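Local coordinates for SusD homolog (Bacteroides thetaiotaomicron VPI-5482, PDB 3IHV), which probably binds glycans at the cell surface as an outer-membrane SusD-family protein, as its relatives do in polysaccharide uptake, at residues 25-30 / 125-130; 177-182 / 227-232; 195-200 / 259-264; 202-207 / 393-398. All blocks are in the same frame, centred on the assembly; numbering follows the deposited sequence.

Contact 1. Residues 25-30 / 125-130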
loop_
_atom_site.group_PDB
_atom_site.type_symbol
_atom_site.label_atom_id
_atom_site.label_comp_id
_atom_site.label_asym_id
_atom_site.label_seq_id
_atom_site.Cartn_x
_atom_site.Cartn_y
_atom_site.Cartn_z
ATOM N N LEU A 25 12.535 4.450 16.678
ATOM C CA LEU A 25 12.791 4.802 15.301
ATOM C C LEU A 25 13.414 3.630 14.529
ATOM O O LEU A 25 13.206 3.520 13.327
ATOM C CB LEU A 25 13.637 6.084 15.217
ATOM C CG LEU A 25 12.880 7.381 15.610
ATOM C CD1 LEU A 25 13.842 8.571 15.480
ATOM C CD2 LEU A 25 11.659 7.633 14.826
ATOM N N GLY A 26 14.143 2.755 15.216
ATOM C CA GLY A 26 14.666 1.546 14.590
ATOM C C GLY A 26 13.577 0.550 14.187
ATOM O O GLY A 26 13.741 -0.236 13.223
ATOM N N VAL A 27 12.454 0.546 14.915
ATOM C CA VAL A 27 11.324 -0.277 14.537
ATOM C C VAL A 27 10.734 0.284 13.232
ATOM O O VAL A 27 10.463 -0.459 12.272
ATOM C CB VAL A 27 10.220 -0.350 15.644
ATOM C CG1 VAL A 27 9.128 -1.381 15.239
ATOM C CG2 VAL A 27 10.854 -0.720 17.018
ATOM N N TYR A 28 10.504 1.592 13.207
ATOM C CA TYR A 28 10.053 2.236 11.992
ATOM C C TYR A 28 10.960 2.002 10.789
ATOM O O TYR A 28 10.464 1.854 9.672
ATOM C CB TYR A 28 9.960 3.731 12.174
ATOM C CG TYR A 28 8.707 4.220 12.896
ATOM C CD1 TYR A 28 7.537 4.424 12.197
ATOM C CD2 TYR A 28 8.732 4.512 14.254
ATOM C CE1 TYR A 28 6.395 4.897 12.814
ATOM C CE2 TYR A 28 7.597 4.964 14.899
ATOM C CZ TYR A 28 6.435 5.201 14.163
ATOM O OH TYR A 28 5.273 5.672 14.734
ATOM N N ARG A 29 12.272 2.007 11.004
ATOM C CA ARG A 29 13.219 1.888 9.897
ATOM C C ARG A 29 12.975 0.596 9.127
ATOM O O ARG A 29 13.292 0.526 7.952
ATOM C CB ARG A 29 14.641 1.974 10.447
ATOM C CG ARG A 29 15.775 1.993 9.479
ATOM C CD ARG A 29 17.099 2.171 10.313
ATOM N NE ARG A 29 16.987 3.333 11.207
ATOM C CZ ARG A 29 17.184 3.367 12.539
ATOM N NH1 ARG A 29 17.664 2.328 13.227
ATOM N NH2 ARG A 29 16.973 4.509 13.183
ATOM N N THR A 30 12.376 -0.418 9.763
ATOM C CA THR A 30 12.078 -1.677 9.063
ATOM C C THR A 30 11.308 -1.395 7.763
ATOM O O THR A 30 11.570 -2.007 6.696
ATOM C CB THR A 30 11.279 -2.648 9.942
ATOM O OG1 THR A 30 11.823 -2.666 11.264
ATOM C CG2 THR A 30 11.330 -4.058 9.374
ATOM N N GLY A 125 1.130 -4.337 14.894
ATOM C CA GLY A 125 -0.180 -4.657 14.293
ATOM C C GLY A 125 -0.122 -4.587 12.767
ATOM O O GLY A 125 -0.652 -5.463 12.074
HETATM N N MSE A 126 0.551 -3.551 12.257
HETATM C CA MSE A 126 0.730 -3.354 10.823
HETATM C C MSE A 126 1.537 -4.538 10.232
HETATM O O MSE A 126 1.170 -5.075 9.180
HETATM C CB MSE A 126 1.431 -2.014 10.561
HETATM C CG MSE A 126 1.556 -1.681 9.102
HETATM SE SE MSE A 126 2.269 0.138 9.006
HETATM C CE MSE A 126 3.050 0.159 7.214
ATOM N N PHE A 127 2.614 -4.946 10.911
ATOM C CA PHE A 127 3.451 -6.057 10.422
ATOM C C PHE A 127 2.658 -7.368 10.426
ATOM O O PHE A 127 2.654 -8.109 9.429
ATOM C CB PHE A 127 4.716 -6.243 11.249
ATOM C CG PHE A 127 5.609 -5.030 11.306
ATOM C CD1 PHE A 127 5.684 -4.114 10.262
ATOM C CD2 PHE A 127 6.371 -4.800 12.427
ATOM C CE1 PHE A 127 6.536 -3.010 10.342
ATOM C CE2 PHE A 127 7.191 -3.717 12.497
ATOM C CZ PHE A 127 7.272 -2.827 11.476
ATOM N N TYR A 128 1.943 -7.637 11.508
ATOM C CA TYR A 128 1.091 -8.837 11.558
ATOM C C TYR A 128 -0.038 -8.792 10.561
ATOM O O TYR A 128 -0.453 -9.845 10.062
ATOM C CB TYR A 128 0.545 -9.155 12.940
ATOM C CG TYR A 128 1.520 -9.907 13.802
ATOM C CD1 TYR A 128 1.799 -11.229 13.569
ATOM C CD2 TYR A 128 2.169 -9.275 14.851
ATOM C CE1 TYR A 128 2.702 -11.923 14.348
ATOM C CE2 TYR A 128 3.066 -9.962 15.634
ATOM C CZ TYR A 128 3.316 -11.270 15.387
ATOM O OH TYR A 128 4.218 -11.924 16.184
ATOM N N PHE A 129 -0.560 -7.595 10.265
ATOM C CA PHE A 129 -1.621 -7.485 9.275
ATOM C C PHE A 129 -1.101 -7.924 7.923
ATOM O O PHE A 129 -1.775 -8.660 7.219
ATOM C CB PHE A 129 -2.144 -6.036 9.209
ATOM C CG PHE A 129 -3.279 -5.827 8.214
ATOM C CD1 PHE A 129 -4.335 -6.716 8.138
ATOM C CD2 PHE A 129 -3.324 -4.717 7.427
ATOM C CE1 PHE A 129 -5.372 -6.540 7.262
ATOM C CE2 PHE A 129 -4.398 -4.528 6.538
ATOM C CZ PHE A 129 -5.423 -5.438 6.491
ATOM N N GLU A 130 0.067 -7.407 7.525
ATOM C CA GLU A 130 0.676 -7.824 6.267
ATOM C C GLU A 130 0.895 -9.331 6.247
ATOM O O GLU A 130 0.600 -9.985 5.240
ATOM C CB GLU A 130 2.003 -7.111 5.962
ATOM C CG GLU A 130 1.875 -5.622 5.691
ATOM C CD GLU A 130 1.364 -5.269 4.283
ATOM O OE1 GLU A 130 0.627 -6.073 3.678
ATOM O OE2 GLU A 130 1.687 -4.156 3.786
#
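F127 reaches across to V27 and T30 and carries this contact from the side of residues 125-130. Along that helix, M126 comes first: its side chain leaves F127 to meet residues 25-30 and packs instead on L201 of helix 195-210, with its methyl CE directed to the strand pair beyond.

F127 follows, its CB pointing toward the other helix. With CG anti to the carbonyl carbon (chi1 -58°), the ring extends straight out from its helix and meets the last turn of 25-30 with its far end. CE2 lies 4.1 Å from V27 CG1, the two side chains crossing at a slant. V27 O lies at the edge of the ring, near its plane, 4.1 Å from F127 CZ; T30 CB approaches CZ obliquely at 4.3 Å. That carbonyl is already occupied: T30 OG1 donates to V27 O at 2.8 Å, tilted 29° from the carbonyl plane, and T30 N reaches the same oxygen from the same face at 3.2 Å. T30 thus grips V27 O twice, and the phenylalanine abuts this turn through van der Waals contact.

Further along, Y128 turns to helix 159-176, where its ring meets Y165 edge-to-face, and F129 packs on helix 195-210. In this largely helical SusD-type fold, helix 75-101 touches both sides of the contact, through R90 at V27 and I88 at F127.

Contact 2. Residues 177-182 / 227-232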
loop_
_atom_site.group_PDB
_atom_site.type_symbol
_atom_site.label_atom_id
_atom_site.label_comp_id
_atom_site.label_asym_id
_atom_site.label_seq_id
_atom_site.Cartn_x
_atom_site.Cartn_y
_atom_site.Cartn_z
ATOM N N LEU A 177 -2.708 7.206 21.646
ATOM C CA LEU A 177 -2.124 8.227 20.768
ATOM C C LEU A 177 -2.991 9.466 20.636
ATOM O O LEU A 177 -4.189 9.364 20.582
ATOM C CB LEU A 177 -1.838 7.645 19.379
ATOM C CG LEU A 177 -0.741 6.573 19.337
ATOM C CD1 LEU A 177 -0.789 5.882 17.991
ATOM C CD2 LEU A 177 0.671 7.161 19.596
ATOM N N PRO A 178 -2.373 10.646 20.602
ATOM C CA PRO A 178 -3.179 11.825 20.291
ATOM C C PRO A 178 -3.390 11.856 18.778
ATOM O O PRO A 178 -2.688 11.176 18.045
ATOM C CB PRO A 178 -2.243 12.980 20.647
ATOM C CG PRO A 178 -0.866 12.421 20.366
ATOM C CD PRO A 178 -0.962 10.979 20.821
ATOM N N TYR A 179 -4.354 12.635 18.317
ATOM C CA TYR A 179 -4.458 12.920 16.892
ATOM C C TYR A 179 -3.225 13.749 16.540
ATOM O O TYR A 179 -2.692 14.514 17.386
ATOM C CB TYR A 179 -5.724 13.705 16.544
ATOM C CG TYR A 179 -6.961 12.868 16.557
ATOM C CD1 TYR A 179 -7.282 12.073 15.470
ATOM C CD2 TYR A 179 -7.829 12.875 17.639
ATOM C CE1 TYR A 179 -8.419 11.292 15.472
ATOM C CE2 TYR A 179 -8.985 12.086 17.634
ATOM C CZ TYR A 179 -9.258 11.299 16.540
ATOM O OH TYR A 179 -10.398 10.512 16.507
ATOM N N ALA A 180 -2.754 13.573 15.306
ATOM C CA ALA A 180 -1.544 14.251 14.829
ATOM C C ALA A 180 -1.538 15.761 15.087
ATOM O O ALA A 180 -0.525 16.289 15.523
ATOM C CB ALA A 180 -1.302 13.965 13.329
ATOM N N THR A 181 -2.647 16.437 14.837
ATOM C CA THR A 181 -2.724 17.895 15.004
ATOM C C THR A 181 -3.013 18.361 16.446
ATOM O O THR A 181 -2.975 19.556 16.732
ATOM C CB THR A 181 -3.806 18.447 14.046
ATOM O OG1 THR A 181 -5.052 17.786 14.317
ATOM C CG2 THR A 181 -3.394 18.146 12.572
ATOM N N ASP A 182 -3.296 17.431 17.347
ATOM C CA ASP A 182 -3.590 17.743 18.738
ATOM C C ASP A 182 -2.357 17.548 19.633
ATOM O O ASP A 182 -2.317 18.024 20.774
ATOM C CB ASP A 182 -4.598 16.746 19.323
ATOM C CG ASP A 182 -6.048 16.977 18.916
ATOM O OD1 ASP A 182 -6.411 18.080 18.511
ATOM O OD2 ASP A 182 -6.877 16.014 19.076
ATOM N N ALA A 227 -14.326 3.534 11.896
ATOM C CA ALA A 227 -14.217 4.660 10.938
ATOM C C ALA A 227 -15.065 5.851 11.384
ATOM O O ALA A 227 -14.645 6.995 11.232
ATOM C CB ALA A 227 -14.625 4.243 9.540
ATOM N N ARG A 228 -16.260 5.593 11.908
ATOM C CA ARG A 228 -17.130 6.668 12.409
ATOM C C ARG A 228 -16.402 7.581 13.410
ATOM O O ARG A 228 -16.537 8.805 13.363
ATOM C CB ARG A 228 -18.380 6.064 13.073
ATOM C CG ARG A 228 -19.409 7.062 13.594
ATOM C CD ARG A 228 -20.489 6.342 14.440
ATOM N NE ARG A 228 -21.410 5.540 13.637
ATOM C CZ ARG A 228 -22.135 4.521 14.090
ATOM N NH1 ARG A 228 -22.017 4.096 15.339
ATOM N NH2 ARG A 228 -22.942 3.881 13.258
ATOM N N ILE A 229 -15.649 6.982 14.338
ATOM C CA ILE A 229 -14.937 7.757 15.361
ATOM C C ILE A 229 -13.987 8.708 14.644
ATOM O O ILE A 229 -13.956 9.930 14.930
ATOM C CB ILE A 229 -14.113 6.796 16.309
ATOM C CG1 ILE A 229 -15.091 5.985 17.181
ATOM C CG2 ILE A 229 -13.122 7.577 17.196
ATOM C CD1 ILE A 229 -14.463 4.800 17.876
ATOM N N LEU A 230 -13.260 8.157 13.677
ATOM C CA LEU A 230 -12.283 8.965 12.922
ATOM C C LEU A 230 -12.959 10.071 12.091
ATOM O O LEU A 230 -12.536 11.239 12.122
ATOM C CB LEU A 230 -11.427 8.082 12.055
ATOM C CG LEU A 230 -10.448 8.796 11.108
ATOM C CD1 LEU A 230 -9.561 9.781 11.858
ATOM C CD2 LEU A 230 -9.598 7.774 10.288
ATOM N N VAL A 231 -14.015 9.695 11.374
ATOM C CA VAL A 231 -14.730 10.643 10.506
ATOM C C VAL A 231 -15.381 11.741 11.326
ATOM O O VAL A 231 -15.227 12.948 11.036
ATOM C CB VAL A 231 -15.704 9.888 9.549
ATOM C CG1 VAL A 231 -16.552 10.921 8.733
ATOM C CG2 VAL A 231 -14.925 8.963 8.633
ATOM N N GLU A 232 -16.026 11.382 12.425
ATOM C CA GLU A 232 -16.684 12.365 13.273
ATOM C C GLU A 232 -15.755 13.224 14.145
ATOM O O GLU A 232 -16.176 14.249 14.668
ATOM C CB GLU A 232 -17.771 11.694 14.107
ATOM C CG GLU A 232 -18.821 11.065 13.198
ATOM C CD GLU A 232 -20.097 10.582 13.881
ATOM O OE1 GLU A 232 -20.118 10.448 15.115
ATOM O OE2 GLU A 232 -21.089 10.294 13.140
#
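Y179 pushes the edge of its ring against L230 and its hydroxyl end against I229, both on helix 219-232. It belongs to the loop joining helices 159-176 and 195-210 in the helical part of this SusD-family fold, a family placed in the same clan as TPR proteins; the loop reaches a later helix through this one side chain.

The tyrosine CB points toward that helix, and a chi1 of -76° sets the ring beside the backbone N and sends it straight across the gap. On the way it passes K195 and L199, so the ring touches helix 195-210 as well as helix 219-232. Just beyond it, the backbone turns: D182 N bonds to Y179 O at 3.0 Å.

The two partners receive the ring differently. I229 stands at about a right angle to the tyrosine and offers its CG2 branch, 4.1 Å from Y179 OH, while CG1 heads off elsewhere. Y179 OH is also 3.9 Å from I229 O, too long to count as a bond. L230 instead comes in obliquely: its CB does not point at the loop, but the leucine tip bends nearer, bringing CD1 close to the ring plane, 4.1 Å from Y179 CE1.

Contact 3. Residues 195-200 / 259-264. With EDO (1,2-ethanediol), chain M; EDO (1,2-ethanediol), chain N.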
loop_
_atom_site.group_PDB
_atom_site.type_symbol
_atom_site.label_atom_id
_atom_site.label_comp_id
_atom_site.label_asym_id
_atom_site.label_seq_id
_atom_site.Cartn_x
_atom_site.Cartn_y
_atom_site.Cartn_z
ATOM N N LYS A 195 -3.295 8.953 16.339
ATOM C CA LYS A 195 -4.590 8.295 16.507
ATOM C C LYS A 195 -5.346 8.052 15.217
ATOM O O LYS A 195 -5.983 6.998 15.050
ATOM C CB LYS A 195 -5.498 9.061 17.488
ATOM C CG LYS A 195 -6.586 8.149 18.031
ATOM C CD LYS A 195 -7.715 8.863 18.751
ATOM C CE LYS A 195 -7.300 9.656 19.943
ATOM N NZ LYS A 195 -6.777 8.834 21.098
ATOM N N GLY A 196 -5.286 9.011 14.303
ATOM C CA GLY A 196 -5.992 8.869 13.017
ATOM C C GLY A 196 -5.538 7.667 12.238
ATOM O O GLY A 196 -6.355 6.929 11.707
ATOM N N ALA A 197 -4.226 7.445 12.195
ATOM C CA ALA A 197 -3.667 6.292 11.524
ATOM C C ALA A 197 -4.033 5.005 12.211
ATOM O O ALA A 197 -4.276 4.003 11.540
ATOM C CB ALA A 197 -2.143 6.395 11.423
ATOM N N ALA A 198 -4.015 4.993 13.538
ATOM C CA ALA A 198 -4.418 3.804 14.274
ATOM C C ALA A 198 -5.868 3.457 13.988
ATOM O O ALA A 198 -6.181 2.281 13.725
ATOM C CB ALA A 198 -4.180 3.980 15.833
ATOM N N LEU A 199 -6.753 4.446 14.012
ATOM C CA LEU A 199 -8.174 4.178 13.748
ATOM C C LEU A 199 -8.371 3.782 12.283
ATOM O O LEU A 199 -9.149 2.892 11.979
ATOM C CB LEU A 199 -9.026 5.406 14.031
ATOM C CG LEU A 199 -9.217 5.858 15.479
ATOM C CD1 LEU A 199 -9.621 7.365 15.548
ATOM C CD2 LEU A 199 -10.242 4.951 16.144
ATOM N N GLY A 200 -7.676 4.476 11.388
ATOM C CA GLY A 200 -7.790 4.135 9.954
ATOM C C GLY A 200 -7.339 2.718 9.642
ATOM O O GLY A 200 -8.028 1.946 8.922
ATOM N N SER A 259 -2.774 12.287 4.850
ATOM C CA SER A 259 -1.795 11.239 4.970
ATOM C C SER A 259 -1.790 10.656 6.386
ATOM O O SER A 259 -1.373 11.307 7.331
ATOM C CB SER A 259 -0.405 11.798 4.671
ATOM O OG SER A 259 0.500 10.714 4.668
ATOM N N LEU A 260 -2.205 9.414 6.515
ATOM C CA LEU A 260 -2.253 8.746 7.817
ATOM C C LEU A 260 -0.993 7.869 8.053
ATOM O O LEU A 260 -0.275 8.083 9.030
ATOM C CB LEU A 260 -3.545 7.946 7.902
ATOM C CG LEU A 260 -4.830 8.793 7.813
ATOM C CD1 LEU A 260 -6.042 7.843 7.881
ATOM C CD2 LEU A 260 -4.940 9.890 8.886
ATOM N N ILE A 261 -0.695 6.962 7.120
ATOM C CA ILE A 261 0.461 6.096 7.187
ATOM C C ILE A 261 1.240 6.305 5.892
ATOM O O ILE A 261 0.793 5.919 4.829
ATOM C CB ILE A 261 0.102 4.601 7.379
ATOM C CG1 ILE A 261 -0.760 4.435 8.634
ATOM C CG2 ILE A 261 1.422 3.761 7.452
ATOM C CD1 ILE A 261 -1.310 2.992 8.851
ATOM N N GLU A 262 2.391 6.959 5.999
ATOM C CA GLU A 262 3.190 7.249 4.848
ATOM C C GLU A 262 4.624 6.925 5.243
ATOM O O GLU A 262 5.070 7.315 6.327
ATOM C CB GLU A 262 2.988 8.729 4.447
ATOM C CG GLU A 262 3.769 9.169 3.200
ATOM C CD GLU A 262 3.553 10.621 2.839
ATOM O OE1 GLU A 262 2.880 11.357 3.616
ATOM O OE2 GLU A 262 4.017 10.999 1.748
ATOM N N ILE A 263 5.322 6.194 4.368
ATOM C CA ILE A 263 6.700 5.798 4.597
ATOM C C ILE A 263 7.601 6.854 3.996
ATOM O O ILE A 263 7.502 7.160 2.801
ATOM C CB ILE A 263 7.032 4.452 3.910
ATOM C CG1 ILE A 263 5.936 3.428 4.168
ATOM C CG2 ILE A 263 8.427 3.942 4.345
ATOM C CD1 ILE A 263 5.532 3.306 5.629
ATOM N N SER A 264 8.468 7.429 4.801
ATOM C CA SER A 264 9.401 8.437 4.325
ATOM C C SER A 264 10.723 7.821 3.897
ATOM O O SER A 264 11.372 7.089 4.658
ATOM C CB SER A 264 9.670 9.500 5.394
ATOM O OG SER A 264 10.718 10.363 4.999
HETATM C C1 EDO M . 9.799 5.792 7.472
HETATM O O1 EDO M . 8.766 6.763 7.441
HETATM C C2 EDO M . 9.461 4.655 8.418
HETATM O O2 EDO M . 8.134 4.126 8.298
HETATM C C1 EDO N . 4.353 4.723 9.764
HETATM O O1 EDO N . 3.932 5.994 10.304
HETATM C C2 EDO N . 4.997 4.907 8.381
HETATM O O2 EDO N . 6.049 5.882 8.338
#
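L260 points its CB at helix 195-210, where it lies 4.0 Å from A197 CA and 4.1 Å from A197 CB. From there chi1 (-62°) carries CG away from the leucine's own carbonyl, and the two methyls divide over the helix backbone: CD1 settles 3.9 Å from G196 O, and CD2 lies 4.1 Å from G196 C. The helix offers G196 and G200 along this side, and a CB on either would come tight against the leucine methyls, so their bareness lets the strand approach to a CA-CA distance of 4.7 Å between A197 and L260.

L260 and I261 form a classic beta bulge opposite L395 in the antiparallel pair of strands 259-263 and 392-396. Unlike L260, I261 reaches the helix only with the end of its side chain. A197 CB meets backbone as well as side chain, standing 3.5 Å from L260 O and 3.7 Å from I261 CG1. The end of I261, CD1, comes up to A197 O, while its CG2 branch turns to an ethanediol, probably from the crystallisation liquor. Cutting I261 back to an alanine is likely to open a gap beside A197 CB and A197 O, where CG1 and CD1 now lie.

Past the bulge, S264 N donates to O1 of the second ethanediol (chain M) at 2.7 Å in a nearly straight bond, 172° at the hydrogen.

Contact 4. Residues 202-207 / 393-398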
loop_
_atom_site.group_PDB
_atom_site.type_symbol
_atom_site.label_atom_id
_atom_site.label_comp_id
_atom_site.label_asym_id
_atom_site.label_seq_id
_atom_site.Cartn_x
_atom_site.Cartn_y
_atom_site.Cartn_z
ATOM N N LEU A 202 -7.065 0.207 11.774
ATOM C CA LEU A 202 -7.969 -0.741 12.437
ATOM C C LEU A 202 -9.244 -0.938 11.601
ATOM O O LEU A 202 -9.757 -2.045 11.512
ATOM C CB LEU A 202 -8.278 -0.304 13.860
ATOM C CG LEU A 202 -9.143 -1.269 14.657
ATOM C CD1 LEU A 202 -8.558 -2.694 14.631
ATOM C CD2 LEU A 202 -9.382 -0.758 16.104
ATOM N N THR A 203 -9.730 0.126 10.976
ATOM C CA THR A 203 -10.881 0.021 10.071
ATOM C C THR A 203 -10.564 -0.963 8.946
ATOM O O THR A 203 -11.369 -1.835 8.631
ATOM C CB THR A 203 -11.220 1.408 9.462
ATOM O OG1 THR A 203 -11.508 2.329 10.506
ATOM C CG2 THR A 203 -12.379 1.356 8.453
ATOM N N LYS A 204 -9.396 -0.807 8.329
ATOM C CA LYS A 204 -9.002 -1.701 7.220
ATOM C C LYS A 204 -8.818 -3.155 7.677
ATOM O O LYS A 204 -9.161 -4.077 6.975
ATOM C CB LYS A 204 -7.792 -1.187 6.465
ATOM C CG LYS A 204 -7.344 -2.070 5.278
ATOM C CD LYS A 204 -6.242 -1.427 4.456
ATOM C CE LYS A 204 -6.811 -0.384 3.520
ATOM N NZ LYS A 204 -5.828 0.097 2.531
ATOM N N VAL A 205 -8.257 -3.324 8.862
ATOM C CA VAL A 205 -8.104 -4.658 9.471
ATOM C C VAL A 205 -9.435 -5.295 9.682
ATOM O O VAL A 205 -9.641 -6.442 9.293
ATOM C CB VAL A 205 -7.317 -4.526 10.809
ATOM C CG1 VAL A 205 -7.439 -5.800 11.700
ATOM C CG2 VAL A 205 -5.861 -4.109 10.535
ATOM N N TYR A 206 -10.385 -4.569 10.284
ATOM C CA TYR A 206 -11.704 -5.140 10.465
ATOM C C TYR A 206 -12.398 -5.461 9.152
ATOM O O TYR A 206 -13.043 -6.510 9.046
ATOM C CB TYR A 206 -12.627 -4.221 11.264
ATOM C CG TYR A 206 -12.339 -4.109 12.756
ATOM C CD1 TYR A 206 -12.208 -5.252 13.549
ATOM C CD2 TYR A 206 -12.412 -2.896 13.391
ATOM C CE1 TYR A 206 -11.974 -5.151 14.934
ATOM C CE2 TYR A 206 -12.239 -2.779 14.770
ATOM C CZ TYR A 206 -12.057 -3.912 15.542
ATOM O OH TYR A 206 -11.865 -3.803 16.905
ATOM N N ALA A 207 -12.297 -4.566 8.171
ATOM C CA ALA A 207 -12.934 -4.826 6.863
ATOM C C ALA A 207 -12.369 -6.112 6.222
ATOM O O ALA A 207 -13.112 -6.900 5.643
ATOM C CB ALA A 207 -12.726 -3.609 5.914
ATOM N N TYR A 393 2.578 6.264 0.246
ATOM C CA TYR A 393 1.332 6.281 0.995
ATOM C C TYR A 393 0.812 4.849 1.198
ATOM O O TYR A 393 0.400 4.170 0.237
ATOM C CB TYR A 393 0.204 7.026 0.297
ATOM C CG TYR A 393 0.353 8.531 0.184
ATOM C CD1 TYR A 393 0.350 9.343 1.330
ATOM C CD2 TYR A 393 0.418 9.132 -1.056
ATOM C CE1 TYR A 393 0.438 10.717 1.233
ATOM C CE2 TYR A 393 0.516 10.525 -1.180
ATOM C CZ TYR A 393 0.513 11.306 -0.027
ATOM O OH TYR A 393 0.600 12.666 -0.149
ATOM N N PHE A 394 0.837 4.379 2.439
ATOM C CA PHE A 394 0.214 3.106 2.761
ATOM C C PHE A 394 -1.289 3.286 3.088
ATOM O O PHE A 394 -2.131 2.400 2.799
ATOM C CB PHE A 394 0.969 2.439 3.927
ATOM C CG PHE A 394 0.383 1.106 4.363
ATOM C CD1 PHE A 394 0.521 -0.021 3.571
ATOM C CD2 PHE A 394 -0.215 0.981 5.602
ATOM C CE1 PHE A 394 0.001 -1.249 3.982
ATOM C CE2 PHE A 394 -0.734 -0.234 6.031
ATOM C CZ PHE A 394 -0.615 -1.361 5.223
ATOM N N LEU A 395 -1.639 4.394 3.756
ATOM C CA LEU A 395 -3.021 4.668 4.135
ATOM C C LEU A 395 -3.317 6.168 4.138
ATOM O O LEU A 395 -2.641 6.954 4.852
ATOM C CB LEU A 395 -3.340 4.120 5.545
ATOM C CG LEU A 395 -4.838 4.147 5.923
ATOM C CD1 LEU A 395 -5.639 3.261 4.973
ATOM C CD2 LEU A 395 -5.032 3.754 7.400
ATOM N N ARG A 396 -4.287 6.570 3.319
ATOM C CA ARG A 396 -4.763 7.939 3.213
ATOM C C ARG A 396 -6.195 8.014 3.756
ATOM O O ARG A 396 -6.940 7.054 3.683
ATOM C CB ARG A 396 -4.813 8.400 1.741
ATOM C CG ARG A 396 -3.468 8.435 1.095
ATOM C CD ARG A 396 -3.431 9.226 -0.189
ATOM N NE ARG A 396 -3.970 8.553 -1.358
ATOM C CZ ARG A 396 -5.165 8.792 -1.927
ATOM N NH1 ARG A 396 -6.042 9.669 -1.420
ATOM N NH2 ARG A 396 -5.464 8.168 -3.051
ATOM N N TYR A 397 -6.615 9.166 4.229
ATOM C CA TYR A 397 -7.991 9.291 4.715
ATOM C C TYR A 397 -9.038 8.959 3.665
ATOM O O TYR A 397 -10.113 8.464 4.018
ATOM C CB TYR A 397 -8.179 10.702 5.220
ATOM C CG TYR A 397 -9.457 11.041 5.914
ATOM C CD1 TYR A 397 -9.717 10.591 7.194
ATOM C CD2 TYR A 397 -10.373 11.896 5.330
ATOM C CE1 TYR A 397 -10.866 10.951 7.862
ATOM C CE2 TYR A 397 -11.518 12.264 5.990
ATOM C CZ TYR A 397 -11.756 11.791 7.275
ATOM O OH TYR A 397 -12.883 12.182 7.932
ATOM N N ALA A 398 -8.765 9.207 2.371
ATOM C CA ALA A 398 -9.768 8.855 1.350
ATOM C C ALA A 398 -10.101 7.347 1.367
ATOM O O ALA A 398 -11.221 6.946 1.134
ATOM C CB ALA A 398 -9.298 9.271 -0.061
HETATM O O HOH W 1 -3.524 0.358 3.961
#
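K204 and L395 lie alongside one another and point opposite ways, the lysine running out from helix 195-210 and the leucine coming back from strand 392-396. Both have a CB directed at the other segment. The touch lies near their ends: L395 CD1 is 4.1 Å from K204 CE and 4.0 Å from K204 NZ. The lysine leaves its helix extended, CG anti to the backbone N (chi1 -179°), and bends only at chi3 (-79°), which brings NZ beside L395 CD1 and a bound water.

F394 and L395 make the classic beta bulge facing I261 in the neighbouring strand. The ring of F394 does not reach the lysine itself; between them sits the water, 3.5 Å above the ring plane and over its centre. This water accepts from K204 NZ at 2.7 Å and donates to F394 O, also at 2.7 Å, bridging a separation of 4.4 Å between K204 NZ and F394 O.

The ammonium's strongest partner is D399, in the first turn of helix 397-412, through a salt bridge. A buried lysine is therefore paid for by a carboxylate and a water at its nitrogen while its CE lies against the leucine, and this is likely to favour the charged form.

From the N terminus, contact 1 closes first, bringing helix 107-135 back against helix 17-29 across 94 intervening residues. It is in series with the other three. Contact 2 then opens at the loop after helix 159-176, and before it closes on helix 219-232 both contacts 3 and 4 have opened on helix 195-210. Contact 3 closes at 259-264 and contact 4, the longest loop, at 393-398, so these three cross one another rather than nest. Backbone bonds join I261 to F394 and L395 across the two strands. Helix 195-210 thus links the N-terminal helices to this strand pair, and M126 of contact 1 touches both I261 and F394.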